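Isocitrate dehydrogenase [NAD] subunit 2, mitochondrial (Saccharomyces cerevisiae, PDB 3BLX) catalyses, together with its partner subunit, the NAD-dependent oxidative decarboxylation of isocitrate to 2-oxoglutarate in the mitochondrial citric acid cycle, and also binds mitochondrial mRNA leaders. Local coordinates at residues Ser37-Val40 with Lys41-Ser45; Arg135-Glu139 with Gly140-Gly144; Ile160-Asp163 with Ala164-Val168. All blocks are in the same frame, centred on the assembly; numbering follows the deposited sequence.

Interaction 1 of 3, residues Ser37-Val40 with Lys41-Ser45; sequences SKSV and KKIFS
Lys38 O is gripped twice: Lys42 N gives it the main bond, 3.1 Å long at an N-H...O angle of 158°, and Lys41 N adds a weak one. One residue back, Lys41 N also donates to Ser37 O at 3.2 Å. On the buried side, Val40 and Phe44 lie alongside each other and point the same way. Val40 CG1 stands over one face of the Phe44 ring, shifted toward the rim, with CD1 its nearest ring carbon at 4.1 Å. That branch is set anti to the backbone N (chi1 173°), which swings it forward along the axis to meet the ring. These turns belong to helix 33-45 of the beta-alpha-beta unit formed with strands 22-23 and 51-52, and the apolar ridge of Val40 and Phe44 packs on Leu299, Ser302 and Leu306 of helix 296-309. Ile43 turns to other helices, touching Val350 of helix 343-352 and Ile318 of helix 312-326. Lys41 leaves by another side: its chain is extended beyond CG, and NZ makes a salt bridge with Glu28. Lys38 and Lys42 converge at the exposed surface with their NZ atoms modelled close together, a doubtful placement for like charges.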
ATOM      1  N   SER B  37      43.598  20.559 -28.286  1.00 63.77           N
ATOM      2  CA  SER B  37      43.441  21.085 -29.634  1.00 66.29           C
ATOM      3  C   SER B  37      44.636  21.950 -29.975  1.00 81.81           C
ATOM      4  O   SER B  37      45.091  21.984 -31.117  1.00 74.47           O
ATOM      5  CB  SER B  37      42.161  21.913 -29.744  1.00 77.86           C
ATOM      6  OG  SER B  37      41.018  21.139 -29.420  1.00 71.48           O
ATOM      7  N   LYS B  38      45.144  22.656 -28.967  1.00 95.51           N
ATOM      8  CA  LYS B  38      46.271  23.564 -29.160  1.00 84.79           C
ATOM      9  C   LYS B  38      47.435  22.745 -29.655  1.00 77.90           C
ATOM     10  O   LYS B  38      48.105  23.129 -30.601  1.00 70.60           O
ATOM     11  CB  LYS B  38      46.631  24.268 -27.850  1.00 84.62           C
ATOM     12  CG  LYS B  38      47.582  25.457 -27.976  1.00 66.54           C
ATOM     13  CD  LYS B  38      47.433  26.357 -26.761  1.00 81.17           C
ATOM     14  CE  LYS B  38      48.325  27.563 -26.856  1.00 69.30           C
ATOM     15  NZ  LYS B  38      49.605  27.413 -26.133  1.00 82.52           N
ATOM     16  N   SER B  39      47.645  21.599 -29.012  1.00 77.40           N
ATOM     17  CA  SER B  39      48.726  20.694 -29.370  1.00 72.31           C
ATOM     18  C   SER B  39      48.610  20.139 -30.783  1.00 71.64           C
ATOM     19  O   SER B  39      49.613  19.818 -31.411  1.00 60.29           O
ATOM     20  CB  SER B  39      48.780  19.525 -28.404  1.00 61.32           C
ATOM     21  OG  SER B  39      49.491  18.474 -29.010  1.00 37.32           O
ATOM     22  N   VAL B  40      47.389  20.006 -31.283  1.00 72.73           N
ATOM     23  CA  VAL B  40      47.220  19.454 -32.616  1.00 79.45           C
ATOM     24  C   VAL B  40      47.580  20.489 -33.664  1.00 71.78           C
ATOM     25  O   VAL B  40      48.123  20.156 -34.700  1.00 74.65           O
ATOM     26  CB  VAL B  40      45.796  18.954 -32.865  1.00 77.22           C
ATOM     27  CG1 VAL B  40      45.625  18.550 -34.336  1.00 54.27           C
ATOM     28  CG2 VAL B  40      45.479  17.801 -31.932  1.00 66.36           C
ATOM     29  N   LYS B  41      47.281  21.748 -33.377  1.00 78.21           N
ATOM     30  CA  LYS B  41      47.568  22.835 -34.298  1.00 76.43           C
ATOM     31  C   LYS B  41      49.082  23.100 -34.402  1.00 84.92           C
ATOM     32  O   LYS B  41      49.608  23.354 -35.491  1.00 68.14           O
ATOM     33  CB  LYS B  41      46.810  24.096 -33.861  1.00 75.66           C
ATOM     34  CG  LYS B  41      45.291  23.960 -33.904  1.00 56.84           C
ATOM     35  CD  LYS B  41      44.580  25.163 -33.276  1.00 77.42           C
ATOM     36  CE  LYS B  41      43.086  25.124 -33.581  1.00 84.59           C
ATOM     37  NZ  LYS B  41      42.404  26.430 -33.414  1.00 65.71           N
ATOM     38  N   LYS B  42      49.776  23.016 -33.268  1.00 83.35           N
ATOM     39  CA  LYS B  42      51.223  23.231 -33.208  1.00 73.34           C
ATOM     40  C   LYS B  42      52.026  22.138 -33.922  1.00 89.02           C
ATOM     41  O   LYS B  42      53.165  22.360 -34.341  1.00 85.41           O
ATOM     42  CB  LYS B  42      51.694  23.337 -31.749  1.00 69.51           C
ATOM     43  CG  LYS B  42      51.248  24.602 -31.014  1.00 95.67           C
ATOM     44  CD  LYS B  42      51.906  24.727 -29.628  1.00 91.41           C
ATOM     45  CE  LYS B  42      51.484  26.012 -28.928  1.00 93.44           C
ATOM     46  NZ  LYS B  42      52.152  26.158 -27.605  1.00 80.76           N
ATOM     47  N   ILE B  43      51.434  20.954 -34.036  1.00 89.36           N
ATOM     48  CA  ILE B  43      52.070  19.827 -34.707  1.00 66.97           C
ATOM     49  C   ILE B  43      51.647  19.785 -36.168  1.00 77.76           C
ATOM     50  O   ILE B  43      52.306  19.172 -36.997  1.00 74.73           O
ATOM     51  CB  ILE B  43      51.706  18.507 -34.019  1.00 59.07           C
ATOM     52  CG1 ILE B  43      52.171  18.527 -32.567  1.00 75.23           C
ATOM     53  CG2 ILE B  43      52.327  17.334 -34.713  1.00 47.71           C
ATOM     54  CD1 ILE B  43      52.110  17.170 -31.894  1.00 58.03           C
ATOM     55  N   PHE B  44      50.546  20.451 -36.488  1.00 80.08           N
ATOM     56  CA  PHE B  44      50.074  20.508 -37.865  1.00 88.32           C
ATOM     57  C   PHE B  44      50.760  21.666 -38.584  1.00 98.83           C
ATOM     58  O   PHE B  44      51.024  21.599 -39.789  1.00 92.84           O
ATOM     59  CB  PHE B  44      48.540  20.636 -37.921  1.00 94.91           C
ATOM     60  CG  PHE B  44      47.818  19.323 -38.183  1.00 84.16           C
ATOM     61  CD1 PHE B  44      48.163  18.167 -37.499  1.00 77.88           C
ATOM     62  CD2 PHE B  44      46.784  19.255 -39.103  1.00 86.13           C
ATOM     63  CE1 PHE B  44      47.503  16.974 -37.739  1.00 46.26           C
ATOM     64  CE2 PHE B  44      46.125  18.060 -39.339  1.00 63.77           C
ATOM     65  CZ  PHE B  44      46.492  16.924 -38.657  1.00 53.34           C
ATOM     66  N   SER B  45      51.057  22.723 -37.831  1.00103.85           N
ATOM     67  CA  SER B  45      51.812  23.854 -38.364  1.00103.96           C
ATOM     68  C   SER B  45      53.287  23.468 -38.503  1.00 99.78           C
ATOM     69  O   SER B  45      53.902  23.700 -39.546  1.00 94.92           O
ATOM     70  CB  SER B  45      51.657  25.090 -37.468  1.00 88.54           C
ATOM     71  OG  SER B  45      52.133  26.267 -38.109  1.00100.13           O
TER

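Interaction 2 of 3, residues Arg135-Glu139 with Gly140-Gly144; sequences RENTE and GEYSG
Arg135 and Tyr142 meet at about a right angle, with the guanidinium plane perpendicular to the phenol ring. The contact is made edge to edge: NH2 of Arg135 donates to Tyr142 OH at 3.1 Å, bent to an N-H...O angle of 142°, and the hydroxyl lies somewhat out of the guanidinium plane. The Asn137 amide, its plane inclined 29° to the ring, crosses it obliquely and brings OD1 to 3.6 Å from Tyr142 CE2, while the backbone Asn137 O lies 3.2 Å from CD2. The ring is brought back toward strand 130-136 by a type II' beta turn from Glu139 to Tyr142, in which Gly140 takes the positive phi that suits glycine. Tyr142 CG lies beside its own backbone N (chi1 -73°), which directs the ring past Asn137 toward Arg135. The loop before the turn is tied by Glu139 N, donating to Glu136 OE1 at 3.1 Å on the syn side of the carboxylate. By similarity, Arg135 binds substrate and Tyr142 is critical for catalysis. Asp248, a metal ligand by similarity, makes a long, weak ion pair with Arg135 NH2. The Tyr142 hydroxyl thus accepts from Arg135 NH2 and has a weak bond to Asp248, which holds the phenol beside one residue inferred to bind substrate and another inferred to bind metal.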
ATOM      1  N   ARG B 135      31.248  -0.229 -36.668  1.00 35.71           N
ATOM      2  CA  ARG B 135      29.927  -0.496 -36.144  1.00 31.64           C
ATOM      3  C   ARG B 135      28.880   0.440 -36.746  1.00 31.02           C
ATOM      4  O   ARG B 135      29.187   1.576 -37.074  1.00 23.60           O
ATOM      5  CB  ARG B 135      29.948  -0.439 -34.623  1.00 28.65           C
ATOM      6  CG  ARG B 135      29.605   0.894 -34.049  1.00 38.57           C
ATOM      7  CD  ARG B 135      28.679   0.707 -32.820  1.00 54.75           C
ATOM      8  NE  ARG B 135      28.512   1.934 -32.037  1.00 56.56           N
ATOM      9  CZ  ARG B 135      29.486   2.525 -31.342  1.00 74.00           C
ATOM     10  NH1 ARG B 135      30.717   2.015 -31.311  1.00 54.87           N
ATOM     11  NH2 ARG B 135      29.238   3.641 -30.674  1.00 89.91           N
ATOM     12  N   GLU B 136      27.650  -0.058 -36.917  1.00 32.00           N
ATOM     13  CA  GLU B 136      26.541   0.759 -37.415  1.00 36.38           C
ATOM     14  C   GLU B 136      26.118   1.812 -36.357  1.00 41.38           C
ATOM     15  O   GLU B 136      26.161   1.547 -35.162  1.00 20.83           O
ATOM     16  CB  GLU B 136      25.375  -0.164 -37.776  1.00 42.99           C
ATOM     17  CG  GLU B 136      24.544   0.272 -38.982  1.00 49.81           C
ATOM     18  CD  GLU B 136      23.575   1.408 -38.683  1.00 66.51           C
ATOM     19  OE1 GLU B 136      23.184   1.577 -37.508  1.00 57.49           O
ATOM     20  OE2 GLU B 136      23.197   2.133 -39.630  1.00 63.07           O
ATOM     21  N   ASN B 137      25.739   3.008 -36.790  1.00 41.97           N
ATOM     22  CA  ASN B 137      25.406   4.082 -35.852  1.00 51.62           C
ATOM     23  C   ASN B 137      23.966   4.624 -35.912  1.00 57.91           C
ATOM     24  O   ASN B 137      23.512   5.302 -34.989  1.00 60.12           O
ATOM     25  CB  ASN B 137      26.374   5.249 -36.029  1.00 56.00           C
ATOM     26  CG  ASN B 137      27.374   5.357 -34.901  1.00 66.97           C
ATOM     27  OD1 ASN B 137      27.286   4.656 -33.887  1.00 51.08           O
ATOM     28  ND2 ASN B 137      28.334   6.254 -35.069  1.00 73.41           N
ATOM     29  N   THR B 138      23.274   4.324 -37.006  1.00 49.78           N
ATOM     30  CA  THR B 138      21.937   4.822 -37.291  1.00 49.54           C
ATOM     31  C   THR B 138      20.856   4.221 -36.383  1.00 59.37           C
ATOM     32  O   THR B 138      20.241   4.898 -35.559  1.00 47.68           O
ATOM     33  CB  THR B 138      21.558   4.504 -38.761  1.00 50.99           C
ATOM     34  OG1 THR B 138      22.278   5.375 -39.643  1.00 63.03           O
ATOM     35  CG2 THR B 138      20.052   4.660 -39.017  1.00 65.58           C
ATOM     36  N   GLU B 139      20.615   2.932 -36.555  1.00 60.32           N
ATOM     37  CA  GLU B 139      19.479   2.287 -35.928  1.00 49.54           C
ATOM     38  C   GLU B 139      19.874   1.532 -34.660  1.00 45.82           C
ATOM     39  O   GLU B 139      20.771   1.944 -33.944  1.00 62.87           O
ATOM     40  CB  GLU B 139      18.825   1.343 -36.930  1.00 44.78           C
ATOM     41  CG  GLU B 139      19.769   0.317 -37.462  1.00 38.03           C
ATOM     42  CD  GLU B 139      19.399  -0.152 -38.848  1.00 61.35           C
ATOM     43  OE1 GLU B 139      18.486   0.445 -39.441  1.00 37.59           O
ATOM     44  OE2 GLU B 139      20.034  -1.113 -39.344  1.00 67.22           O
ATOM     45  N   GLY B 140      19.198   0.427 -34.379  1.00 38.88           N
ATOM     46  CA  GLY B 140      19.499  -0.343 -33.196  1.00 40.92           C
ATOM     47  C   GLY B 140      18.920   0.307 -31.959  1.00 51.33           C
ATOM     48  O   GLY B 140      17.833   0.873 -31.995  1.00 48.18           O
ATOM     49  N   GLU B 141      19.649   0.217 -30.860  1.00 48.71           N
ATOM     50  CA  GLU B 141      19.213   0.812 -29.612  1.00 60.22           C
ATOM     51  C   GLU B 141      19.326   2.332 -29.595  1.00 48.36           C
ATOM     52  O   GLU B 141      18.853   2.974 -28.673  1.00 56.77           O
ATOM     53  CB  GLU B 141      20.003   0.213 -28.450  1.00 85.01           C
ATOM     54  CG  GLU B 141      21.521   0.224 -28.660  1.00 92.54           C
ATOM     55  CD  GLU B 141      22.254  -0.685 -27.684  1.00108.20           C
ATOM     56  OE1 GLU B 141      21.576  -1.489 -26.997  1.00107.40           O
ATOM     57  OE2 GLU B 141      23.502  -0.600 -27.611  1.00 98.43           O
ATOM     58  N   TYR B 142      19.948   2.909 -30.617  1.00 55.48           N
ATOM     59  CA  TYR B 142      20.012   4.367 -30.751  1.00 72.23           C
ATOM     60  C   TYR B 142      18.665   4.959 -31.177  1.00 61.76           C
ATOM     61  O   TYR B 142      18.229   5.966 -30.619  1.00 68.44           O
ATOM     62  CB  TYR B 142      21.133   4.797 -31.715  1.00 66.98           C
ATOM     63  CG  TYR B 142      22.524   4.625 -31.136  1.00 84.61           C
ATOM     64  CD1 TYR B 142      22.721   3.901 -29.948  1.00 74.08           C
ATOM     65  CD2 TYR B 142      23.644   5.156 -31.784  1.00 83.08           C
ATOM     66  CE1 TYR B 142      23.988   3.721 -29.412  1.00 81.38           C
ATOM     67  CE2 TYR B 142      24.924   4.978 -31.256  1.00 93.96           C
ATOM     68  CZ  TYR B 142      25.090   4.259 -30.070  1.00105.08           C
ATOM     69  OH  TYR B 142      26.352   4.082 -29.545  1.00 93.16           O
ATOM     70  N   SER B 143      18.019   4.324 -32.159  1.00 33.95           N
ATOM     71  CA  SER B 143      16.660   4.691 -32.570  1.00 56.15           C
ATOM     72  C   SER B 143      15.574   3.864 -31.816  1.00 58.93           C
ATOM     73  O   SER B 143      14.444   3.711 -32.272  1.00 47.70           O
ATOM     74  CB  SER B 143      16.497   4.611 -34.106  1.00 58.91           C
ATOM     75  OG  SER B 143      16.570   3.284 -34.607  1.00 56.76           O
ATOM     76  N   GLY B 144      15.923   3.367 -30.636  1.00 47.49           N
ATOM     77  CA  GLY B 144      15.055   2.486 -29.881  1.00 37.52           C
ATOM     78  C   GLY B 144      13.951   3.149 -29.055  1.00 55.69           C
ATOM     79  O   GLY B 144      14.059   4.307 -28.630  1.00 43.65           O
TER

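Interaction 3 of 3, residues Ile160-Asp163 with Ala164-Val168; sequences ITRD and ASERV
The backbone leaves strand 153-161 at Thr161 and coils at once into helix 162-178, with Ser165 N bonding back to Thr161 O at 3.2 Å and Glu166 N to Arg162 O at 2.8 Å. Thr161 is the N-cap. Its OG1 accepts from Ala164 N at 3.2 Å in a nearly straight bond (163°), and that oxygen stands between the backbone N and the carbonyl carbon (chi1 66°), which turns it over the first helical turn. Thr161 O takes a second bond as well: Ser165 OG reaches it at 3.1 Å from the face opposite to the one Ser165 N uses. An alanine at Thr161 is likely to leave Ala164 N without its capping acceptor and Glu139 OE1 without the hydroxyl that it also bonds. Farther on, Arg167 bends at chi3 so that one face of its guanidinium looks onto Asp163 O, 4.0 Å above the plane and over its centre. Glu166 is the centre of an inverse gamma turn, with a weak bond from Arg167 N to Ser165 O. Glu166 OE2 forms a salt bridge to Arg170. Ile160 and Thr161 pair antiparallel with a strand of a neighbouring subunit 1, so a side-chain-capped helix start follows directly on the strand that carries the sheet across the interface between the two kinds of subunit.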
ATOM      1  N   ILE B 160      16.138  -2.926 -37.123  1.00 32.84           N
ATOM      2  CA  ILE B 160      17.288  -3.090 -38.019  1.00 50.98           C
ATOM      3  C   ILE B 160      16.814  -3.164 -39.484  1.00 24.71           C
ATOM      4  O   ILE B 160      15.847  -3.844 -39.779  1.00 38.06           O
ATOM      5  CB  ILE B 160      18.179  -4.307 -37.617  1.00 30.80           C
ATOM      6  CG1 ILE B 160      19.588  -4.150 -38.148  1.00 48.01           C
ATOM      7  CG2 ILE B 160      17.637  -5.593 -38.148  1.00 33.62           C
ATOM      8  CD1 ILE B 160      20.397  -5.424 -38.037  1.00 51.93           C
ATOM      9  N   THR B 161      17.464  -2.443 -40.391  1.00 30.91           N
ATOM     10  CA  THR B 161      17.032  -2.430 -41.799  1.00 40.54           C
ATOM     11  C   THR B 161      18.123  -2.896 -42.741  1.00 36.08           C
ATOM     12  O   THR B 161      19.300  -2.705 -42.463  1.00 32.83           O
ATOM     13  CB  THR B 161      16.560  -1.033 -42.298  1.00 38.51           C
ATOM     14  OG1 THR B 161      17.663  -0.115 -42.323  1.00 47.21           O
ATOM     15  CG2 THR B 161      15.428  -0.473 -41.446  1.00 28.74           C
ATOM     16  N   ARG B 162      17.707  -3.500 -43.854  1.00 46.61           N
ATOM     17  CA  ARG B 162      18.608  -3.911 -44.927  1.00 43.98           C
ATOM     18  C   ARG B 162      19.420  -2.710 -45.426  1.00 46.02           C
ATOM     19  O   ARG B 162      20.639  -2.794 -45.522  1.00 41.70           O
ATOM     20  CB  ARG B 162      17.820  -4.581 -46.065  1.00 45.95           C
ATOM     21  CG  ARG B 162      18.415  -4.386 -47.450  1.00 62.99           C
ATOM     22  CD  ARG B 162      17.838  -5.361 -48.467  1.00 69.61           C
ATOM     23  NE  ARG B 162      18.544  -6.644 -48.491  1.00 75.82           N
ATOM     24  CZ  ARG B 162      18.242  -7.676 -47.703  1.00 98.30           C
ATOM     25  NH1 ARG B 162      17.251  -7.567 -46.822  1.00 88.57           N
ATOM     26  NH2 ARG B 162      18.930  -8.811 -47.787  1.00 68.41           N
ATOM     27  N   ASP B 163      18.764  -1.582 -45.692  1.00 45.42           N
ATOM     28  CA  ASP B 163      19.467  -0.397 -46.204  1.00 36.11           C
ATOM     29  C   ASP B 163      20.632   0.043 -45.316  1.00 42.65           C
ATOM     30  O   ASP B 163      21.749   0.202 -45.783  1.00 54.93           O
ATOM     31  CB  ASP B 163      18.501   0.771 -46.416  1.00 59.54           C
ATOM     32  CG  ASP B 163      17.580   0.581 -47.619  1.00 83.67           C
ATOM     33  OD1 ASP B 163      17.787  -0.386 -48.393  1.00 61.83           O
ATOM     34  OD2 ASP B 163      16.650   1.410 -47.790  1.00 74.82           O
ATOM     35  N   ALA B 164      20.374   0.248 -44.038  1.00 40.30           N
ATOM     36  CA  ALA B 164      21.400   0.780 -43.158  1.00 38.02           C
ATOM     37  C   ALA B 164      22.537  -0.206 -43.005  1.00 44.40           C
ATOM     38  O   ALA B 164      23.680   0.195 -42.793  1.00 34.67           O
ATOM     39  CB  ALA B 164      20.816   1.127 -41.796  1.00 29.61           C
ATOM     40  N   SER B 165      22.206  -1.492 -43.093  1.00 28.00           N
ATOM     41  CA  SER B 165      23.189  -2.564 -42.981  1.00 33.63           C
ATOM     42  C   SER B 165      24.084  -2.682 -44.241  1.00 44.54           C
ATOM     43  O   SER B 165      25.290  -2.857 -44.132  1.00 27.55           O
ATOM     44  CB  SER B 165      22.480  -3.898 -42.702  1.00 28.62           C
ATOM     45  OG  SER B 165      21.983  -3.935 -41.386  1.00 38.89           O
ATOM     46  N   GLU B 166      23.477  -2.604 -45.425  1.00 44.05           N
ATOM     47  CA  GLU B 166      24.195  -2.619 -46.692  1.00 48.04           C
ATOM     48  C   GLU B 166      24.744  -1.241 -46.874  1.00 54.99           C
ATOM     49  O   GLU B 166      24.239  -0.463 -47.676  1.00 84.46           O
ATOM     50  CB  GLU B 166      23.233  -2.943 -47.837  1.00 59.01           C
ATOM     51  CG  GLU B 166      23.777  -2.728 -49.252  1.00 80.40           C
ATOM     52  CD  GLU B 166      22.668  -2.620 -50.319  1.00118.45           C
ATOM     53  OE1 GLU B 166      21.498  -3.006 -50.040  1.00 94.37           O
ATOM     54  OE2 GLU B 166      22.984  -2.147 -51.442  1.00101.71           O
ATOM     55  N   ARG B 167      25.767  -0.920 -46.110  1.00 39.50           N
ATOM     56  CA  ARG B 167      26.227   0.451 -46.052  1.00 41.05           C
ATOM     57  C   ARG B 167      27.329   0.575 -45.046  1.00 45.91           C
ATOM     58  O   ARG B 167      28.374   1.124 -45.370  1.00 55.76           O
ATOM     59  CB  ARG B 167      25.104   1.399 -45.697  1.00 26.25           C
ATOM     60  CG  ARG B 167      25.448   2.842 -45.996  1.00 43.19           C
ATOM     61  CD  ARG B 167      24.230   3.687 -46.310  1.00 49.99           C
ATOM     62  NE  ARG B 167      23.429   3.889 -45.114  1.00 68.53           N
ATOM     63  CZ  ARG B 167      22.136   4.179 -45.128  1.00 81.20           C
ATOM     64  NH1 ARG B 167      21.506   4.303 -46.293  1.00 64.40           N
ATOM     65  NH2 ARG B 167      21.478   4.341 -43.980  1.00 57.70           N
ATOM     66  N   VAL B 168      27.107   0.089 -43.824  1.00 28.08           N
ATOM     67  CA  VAL B 168      28.240  -0.222 -42.950  1.00 36.12           C
ATOM     68  C   VAL B 168      28.986  -1.414 -43.485  1.00 31.14           C
ATOM     69  O   VAL B 168      30.171  -1.529 -43.253  1.00 36.91           O
ATOM     70  CB  VAL B 168      27.882  -0.634 -41.491  1.00 34.11           C
ATOM     71  CG1 VAL B 168      28.119   0.493 -40.539  1.00 40.10           C
ATOM     72  CG2 VAL B 168      26.498  -1.230 -41.391  1.00 35.32           C
TER

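How the interactions relate
Interactions 2 and 3 are neighbours, their centres 11 Å apart, whereas interaction 1 lies across the centre of the chain, 33 and 37 Å from them between centres. Interactions 2 and 3 are joined through Glu139, whose probable bond from OE1 to Thr161 OG1, 3.0 Å, may tie the helix cap to the loop that leads to Tyr142. Glu136 OE2 packs on Ala164 CB at 3.4 Å. Strands 140-148 and 153-161, on which segments of the two contacts lie, are partners in one antiparallel sheet. Interaction 2 holds two of the residues inferred by similarity to serve the active site, Arg135 and Tyr142; the Ala164 side chain of interaction 3 is about 11 Å from that of Tyr142. Interaction 1 is helix packing away from the annotated sites.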